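Local coordinates for protein beta-N-acetylhexosaminidase (Beutenbergia cavernae, PDB 5BU9) that probably hydrolyses terminal non-reducing N-acetyl-D-hexosamine residues in N-acetyl-beta-D-hexosaminides, at residues V17-D20 against A24-V27; A77-Q80 against N84-V87; A138-A143 against F156-E161. All blocks are in the same frame, centred on the assembly; numbering follows the deposited sequence.

The three contacts follow one another along the chain, all within the glycosyl hydrolase family 3 N-terminal domain of TIM-barrel type. Contacts 1 and 2 share the central sheet: strand 15-20 and strand 75-82 both pair with strand 39-43 between them, and the two contact centres are 16 Å apart. Contact 1 starts the helix of a beta-alpha-beta unit, whereas contact 2 forms a short hairpin on a barrel strand. Contact 3, at the surface, joins the loop after strand 128-129 to the lead-in and first residues of helix 160-176. Its centre is 22 Å from that of contact 2 and 36 Å from that of contact 1; contacts 1 and 3 lie on opposite sides of the chain's centre.

Contact 1: V17-D20 against A24-V27; sequences VGTD and AEQV
The carboxylate of Glu25 is the flat group that meets strand 15-20, and it does so through OE1. Asp20 N donates to Glu25 OE1 at 3.0 Å from the anti side, 28° out of the carboxylate plane, with a moderately bent N-H...O angle of 145°. Thr19 CA also approaches Glu25 OE1, at 3.6 Å. Glu25 reaches this far because its chain is extended beyond CG. On the way it runs antiparallel alongside the Thr19 side chain, Thr19 OG1 lying 3.4 Å from Glu25 CG. With chi1 at 179°, Thr19 turns OG1 away from its own N, and that hydroxyl is bonded to Thr23 O in the intervening turn. Threonine, beta-branched yet polar, thus suits a strand residue that must also hold a turn. Truncation of Glu25 to an alanine would probably leave Asp20 N without this acceptor and uncover the side of Thr19 OG1. Asp20 itself turns its carboxylate elsewhere, OD2 accepting from Ala22 N. Glu25 occupies the N-cap position of helix 26-35, making this the tight strand-to-helix turn that opens a beta-alpha-beta unit of the TIM barrel, completed by strand 39-43.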
loop_
_atom_site.group_PDB
_atom_site.type_symbol
_atom_site.label_atom_id
_atom_site.label_comp_id
_atom_site.label_asym_id
_atom_site.label_seq_id
_atom_site.Cartn_x
_atom_site.Cartn_y
_atom_site.Cartn_z
ATOM N N VAL A 17 6.356 8.592 -0.510
ATOM C CA VAL A 17 7.804 8.456 -0.257
ATOM C C VAL A 17 8.062 8.148 1.205
ATOM O O VAL A 17 7.428 8.717 2.106
ATOM C CB VAL A 17 8.588 9.695 -0.714
ATOM C CG1 VAL A 17 8.111 10.931 0.009
ATOM C CG2 VAL A 17 10.053 9.493 -0.441
ATOM N N GLY A 18 8.965 7.203 1.428
ATOM C CA GLY A 18 9.278 6.723 2.759
ATOM C C GLY A 18 10.106 7.712 3.546
ATOM O O GLY A 18 10.771 8.566 2.972
ATOM N N THR A 19 9.996 7.630 4.870
ATOM C CA THR A 19 10.954 8.215 5.809
ATOM C C THR A 19 11.042 7.208 6.943
ATOM O O THR A 19 10.116 6.425 7.171
ATOM C CB THR A 19 10.520 9.607 6.356
ATOM O OG1 THR A 19 11.503 10.078 7.267
ATOM C CG2 THR A 19 9.219 9.533 7.110
ATOM N N ASP A 20 12.158 7.207 7.649
ATOM C CA ASP A 20 12.290 6.343 8.795
ATOM C C ASP A 20 11.256 6.789 9.832
ATOM O O ASP A 20 11.020 7.986 9.978
ATOM C CB ASP A 20 13.706 6.416 9.371
ATOM C CG ASP A 20 13.867 5.502 10.573
ATOM O OD1 ASP A 20 13.885 4.258 10.351
ATOM O OD2 ASP A 20 13.932 6.017 11.722
ATOM N N ALA A 24 11.810 12.632 10.648
ATOM C CA ALA A 24 11.437 13.278 9.397
ATOM C C ALA A 24 12.711 13.522 8.576
ATOM O O ALA A 24 13.356 14.548 8.711
ATOM C CB ALA A 24 10.712 14.575 9.647
ATOM N N GLU A 25 13.046 12.574 7.711
ATOM C CA GLU A 25 14.281 12.612 6.950
ATOM C C GLU A 25 14.262 13.738 5.916
ATOM O O GLU A 25 13.235 14.000 5.286
ATOM C CB GLU A 25 14.504 11.255 6.272
ATOM C CG GLU A 25 14.864 10.122 7.253
ATOM C CD GLU A 25 15.397 8.885 6.533
ATOM O OE1 GLU A 25 14.575 8.019 6.159
ATOM O OE2 GLU A 25 16.628 8.807 6.308
ATOM N N GLN A 26 15.401 14.391 5.735
ATOM C CA GLN A 26 15.516 15.499 4.795
ATOM C C GLN A 26 15.145 15.087 3.361
ATOM O O GLN A 26 14.488 15.857 2.660
ATOM C CB GLN A 26 16.930 16.102 4.853
ATOM C CG GLN A 26 17.091 17.431 4.077
ATOM C CD GLN A 26 16.122 18.506 4.560
ATOM O OE1 GLN A 26 15.975 18.720 5.758
ATOM N NE2 GLN A 26 15.442 19.169 3.623
ATOM N N VAL A 27 15.496 13.865 2.949
ATOM C CA VAL A 27 15.149 13.362 1.600
ATOM C C VAL A 27 13.629 13.363 1.370
ATOM O O VAL A 27 13.146 13.694 0.271
ATOM C CB VAL A 27 15.748 11.922 1.329
ATOM C CG1 VAL A 27 15.235 10.886 2.349
ATOM C CG2 VAL A 27 15.447 11.450 -0.118
#

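Contact 2: A77-Q80 against N84-V87; sequences ATDQ and NVQV
Val87 packs against two residues of strand 75-82 with all three of its side-chain carbons. Its CB lies 3.2 Å from Thr78 OG1. Of the two branches, Val87 CG1 turns to the same hydroxyl, while Val87 CG2 lies against Asp79, 3.6 Å from Asp79 CB. The first torsion (chi1 168°) splits the methyls in this way, and a branched, compact valine fills both positions without a polar end to satisfy. Thr78 OG1 is hydrogen-bonded to Leu42 O, so its polar need is met although Val87 CB and CG1 crowd it. The backbone adds a hydrogen bond from Val87 N to Asp79 O, 3.0 Å long with an N-H...O angle of 157°. Val85 CG1 also reaches Asp79 CB, at 3.7 Å, so that aliphatic carbon is touched by both valines.

Gln80 and Gln86 form an antiparallel non-hydrogen-bonded pair with side chains on the same face. Gln80 bends at chi2 and brings OE1 to 3.2 Å from Gln86 CG; the amide planes stand 74° apart. Each amide has work elsewhere: Gln80 NE2 donates to Leu88 O, and Gln86 NE2 to Ser94 O. Asp79 OD1 binds a glycerol, probably from the crystallisation liquor. Strand 85-86 folds back antiparallel on the end of strand 75-82 to make a hairpin; strand 75-82 runs parallel to strands 39-43 and 128-129.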
loop_
_atom_site.group_PDB
_atom_site.type_symbol
_atom_site.label_atom_id
_atom_site.label_comp_id
_atom_site.label_asym_id
_atom_site.label_seq_id
_atom_site.Cartn_x
_atom_site.Cartn_y
_atom_site.Cartn_z
ATOM N N ALA A 77 0.988 7.074 5.959
ATOM C CA ALA A 77 0.791 5.646 6.065
ATOM C C ALA A 77 1.887 5.024 6.864
ATOM O O ALA A 77 2.987 5.580 6.940
ATOM C CB ALA A 77 0.767 5.010 4.658
ATOM N N THR A 78 1.617 3.852 7.433
ATOM C CA THR A 78 2.704 2.995 7.908
ATOM C C THR A 78 2.247 1.540 7.768
ATOM O O THR A 78 1.117 1.272 7.354
ATOM C CB THR A 78 3.144 3.318 9.373
ATOM O OG1 THR A 78 4.301 2.549 9.694
ATOM C CG2 THR A 78 2.066 2.963 10.362
ATOM N N ASP A 79 3.142 0.613 8.073
ATOM C CA ASP A 79 2.835 -0.822 8.101
ATOM C C ASP A 79 2.467 -1.287 9.495
ATOM O O ASP A 79 3.372 -1.714 10.245
ATOM C CB ASP A 79 4.042 -1.665 7.646
ATOM C CG ASP A 79 4.131 -1.830 6.129
ATOM O OD1 ASP A 79 3.224 -1.374 5.385
ATOM O OD2 ASP A 79 5.130 -2.437 5.686
ATOM N N GLN A 80 1.174 -1.247 9.849
ATOM C CA GLN A 80 0.777 -1.662 11.201
ATOM C C GLN A 80 -0.156 -2.876 11.091
ATOM O O GLN A 80 -1.336 -2.776 11.351
ATOM C CB GLN A 80 0.115 -0.503 11.969
ATOM C CG GLN A 80 0.056 -0.689 13.516
ATOM C CD GLN A 80 1.354 -0.295 14.245
ATOM O OE1 GLN A 80 2.431 -0.370 13.675
ATOM N NE2 GLN A 80 1.240 0.150 15.500
ATOM N N ASN A 84 4.837 -9.788 13.311
ATOM C CA ASN A 84 6.131 -9.555 12.668
ATOM C C ASN A 84 6.151 -8.269 11.838
ATOM O O ASN A 84 7.208 -7.862 11.375
ATOM C CB ASN A 84 6.502 -10.762 11.794
ATOM C CG ASN A 84 6.866 -11.985 12.636
ATOM O OD1 ASN A 84 7.683 -11.901 13.537
ATOM N ND2 ASN A 84 6.235 -13.108 12.359
ATOM N N VAL A 85 5.000 -7.632 11.639
ATOM C CA VAL A 85 4.968 -6.370 10.882
ATOM C C VAL A 85 4.208 -5.300 11.674
ATOM O O VAL A 85 2.989 -5.114 11.534
ATOM C CB VAL A 85 4.345 -6.550 9.464
ATOM C CG1 VAL A 85 4.347 -5.205 8.699
ATOM C CG2 VAL A 85 5.112 -7.615 8.635
ATOM N N GLN A 86 4.935 -4.609 12.534
ATOM C CA GLN A 86 4.345 -3.529 13.310
ATOM C C GLN A 86 5.399 -2.437 13.392
ATOM O O GLN A 86 6.326 -2.528 14.197
ATOM C CB GLN A 86 3.903 -4.003 14.714
ATOM C CG GLN A 86 3.131 -2.904 15.502
ATOM C CD GLN A 86 2.742 -3.308 16.905
ATOM O OE1 GLN A 86 2.540 -4.490 17.191
ATOM N NE2 GLN A 86 2.626 -2.318 17.801
ATOM N N VAL A 87 5.304 -1.433 12.525
ATOM C CA VAL A 87 6.361 -0.443 12.466
ATOM C C VAL A 87 6.350 0.390 13.754
ATOM O O VAL A 87 7.395 0.762 14.267
ATOM C CB VAL A 87 6.224 0.465 11.242
ATOM C CG1 VAL A 87 7.170 1.671 11.397
ATOM C CG2 VAL A 87 6.498 -0.320 9.925
#

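Contact 3: A138-A143 against F156-E161; sequences ASPEAA and FGYDAE
Ser139, whose backbone carbonyl carbon lies against the ring of Tyr158, accepts at OG the N-H of Ala142, 3.2 Å from OG to N with an N-H...O angle of 145°. This closes an ST motif, a serine side chain bonding to the backbone three residues on. The same Ala142 N also makes a weak bond to Ser139 O at 3.1 Å, so one N-H is shared between side chain and main chain of a single residue. Serine suits the place because its hydroxyl is short enough to fold back on its own turn.

The turn presents Pro140 to Tyr158. Pro140 CD stands over the face of the aromatic ring, 3.8 Å from the centroid and only 11° off the normal, a clear CH-pi contact. The C-H groups beside a proline nitrogen are somewhat polarised, and the compact, conformationally restricted pyrrolidine presents its C-H bonds to the ring, so proline is well matched to the pi cloud. Pro140 N lies over the same ring nearer its rim, 3.7 Å from Tyr158 CD1, while Pro140 CB reaches Tyr158 CZ at 4.0 Å. Tyr158 is aimed at the turn by a chi1 of -53°, which sets CG anti to its carbonyl carbon. Further along, Ala143 offers only a methyl, whose CB meets the ring obliquely, 4.4 Å from Tyr158 CE1.

Tyr158 also touches Val137 and Leu100, the latter on helix 99-102, and its OH makes a weak hydrogen bond to Glu155 OE2. The next residue, Asp159, is the N-cap of helix 160-176 and bonds through OD1 to Thr162 OG1. The contact joins the surface loop 138-143 to the residues leading into that helix. Its closest approach is Ser139 C to Tyr158 CD1, at 3.5 Å.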
loop_
_atom_site.group_PDB
_atom_site.type_symbol
_atom_site.label_atom_id
_atom_site.label_comp_id
_atom_site.label_asym_id
_atom_site.label_seq_id
_atom_site.Cartn_x
_atom_site.Cartn_y
_atom_site.Cartn_z
ATOM N N ALA A 138 -2.539 -21.469 1.428
ATOM C CA ALA A 138 -3.303 -22.654 1.000
ATOM C C ALA A 138 -3.768 -23.517 2.155
ATOM O O ALA A 138 -4.871 -24.050 2.118
ATOM C CB ALA A 138 -2.474 -23.505 0.041
ATOM N N SER A 139 -2.895 -23.658 3.159
ATOM C CA SER A 139 -3.116 -24.543 4.307
ATOM C C SER A 139 -2.068 -24.254 5.382
ATOM O O SER A 139 -1.004 -23.718 5.074
ATOM C CB SER A 139 -3.040 -26.008 3.889
ATOM O OG SER A 139 -1.692 -26.373 3.605
ATOM N N PRO A 140 -2.364 -24.602 6.649
ATOM C CA PRO A 140 -1.369 -24.332 7.694
ATOM C C PRO A 140 -0.039 -25.103 7.488
ATOM O O PRO A 140 1.016 -24.588 7.872
ATOM C CB PRO A 140 -2.087 -24.759 9.002
ATOM C CG PRO A 140 -3.304 -25.575 8.562
ATOM C CD PRO A 140 -3.670 -25.029 7.196
ATOM N N GLU A 141 -0.074 -26.286 6.871
ATOM C CA GLU A 141 1.160 -27.061 6.597
ATOM C C GLU A 141 1.971 -26.435 5.473
ATOM O O GLU A 141 3.189 -26.514 5.447
ATOM C CB GLU A 141 0.851 -28.520 6.243
ATOM C CG GLU A 141 -0.450 -28.750 5.465
ATOM C CD GLU A 141 -1.702 -28.823 6.359
ATOM O OE1 GLU A 141 -1.568 -28.888 7.606
ATOM O OE2 GLU A 141 -2.828 -28.817 5.808
ATOM N N ALA A 142 1.300 -25.760 4.559
ATOM C CA ALA A 142 2.023 -25.090 3.491
ATOM C C ALA A 142 2.547 -23.694 3.902
ATOM O O ALA A 142 3.262 -23.042 3.145
ATOM C CB ALA A 142 1.126 -24.992 2.263
ATOM N N ALA A 143 2.212 -23.247 5.108
ATOM C CA ALA A 143 2.389 -21.838 5.434
ATOM C C ALA A 143 3.851 -21.465 5.479
ATOM O O ALA A 143 4.225 -20.408 4.976
ATOM C CB ALA A 143 1.701 -21.485 6.761
ATOM N N PHE A 156 -4.571 -14.217 7.780
ATOM C CA PHE A 156 -5.636 -14.367 8.774
ATOM C C PHE A 156 -6.131 -15.814 8.814
ATOM O O PHE A 156 -6.744 -16.233 9.782
ATOM C CB PHE A 156 -6.803 -13.423 8.479
ATOM C CG PHE A 156 -6.567 -11.982 8.889
ATOM C CD1 PHE A 156 -6.711 -11.587 10.218
ATOM C CD2 PHE A 156 -6.245 -11.015 7.937
ATOM C CE1 PHE A 156 -6.520 -10.265 10.601
ATOM C CE2 PHE A 156 -6.045 -9.690 8.306
ATOM C CZ PHE A 156 -6.184 -9.311 9.645
ATOM N N GLY A 157 -5.837 -16.579 7.771
ATOM C CA GLY A 157 -6.353 -17.935 7.639
ATOM C C GLY A 157 -6.142 -18.502 6.229
ATOM O O GLY A 157 -5.354 -17.971 5.453
ATOM N N TYR A 158 -6.870 -19.558 5.891
ATOM C CA TYR A 158 -6.487 -20.445 4.798
ATOM C C TYR A 158 -7.632 -20.670 3.829
ATOM O O TYR A 158 -7.604 -21.592 3.027
ATOM C CB TYR A 158 -5.997 -21.777 5.372
ATOM C CG TYR A 158 -4.929 -21.524 6.390
ATOM C CD1 TYR A 158 -3.653 -21.199 5.988
ATOM C CD2 TYR A 158 -5.208 -21.535 7.751
ATOM C CE1 TYR A 158 -2.654 -20.910 6.898
ATOM C CE2 TYR A 158 -4.204 -21.244 8.680
ATOM C CZ TYR A 158 -2.933 -20.930 8.239
ATOM O OH TYR A 158 -1.925 -20.648 9.121
ATOM N N ASP A 159 -8.645 -19.820 3.940
ATOM C CA ASP A 159 -9.775 -19.797 3.016
ATOM C C ASP A 159 -10.379 -18.389 2.928
ATOM O O ASP A 159 -10.161 -17.534 3.809
ATOM C CB ASP A 159 -10.850 -20.795 3.450
ATOM C CG ASP A 159 -11.296 -20.578 4.880
ATOM O OD1 ASP A 159 -12.148 -19.685 5.116
ATOM O OD2 ASP A 159 -10.771 -21.290 5.766
ATOM N N ALA A 160 -11.144 -18.154 1.866
ATOM C CA ALA A 160 -11.654 -16.822 1.579
ATOM C C ALA A 160 -12.603 -16.320 2.667
ATOM O O ALA A 160 -12.634 -15.128 2.953
ATOM C CB ALA A 160 -12.337 -16.807 0.239
ATOM N N GLU A 161 -13.362 -17.214 3.288
ATOM C CA GLU A 161 -14.370 -16.760 4.238
ATOM C C GLU A 161 -13.737 -16.269 5.554
ATOM O O GLU A 161 -14.107 -15.227 6.082
ATOM C CB GLU A 161 -15.379 -17.868 4.513
ATOM C CG GLU A 161 -16.520 -17.432 5.430
ATOM C CD GLU A 161 -17.188 -18.599 6.169
ATOM O OE1 GLU A 161 -16.819 -19.773 5.906
ATOM O OE2 GLU A 161 -18.084 -18.338 7.017
#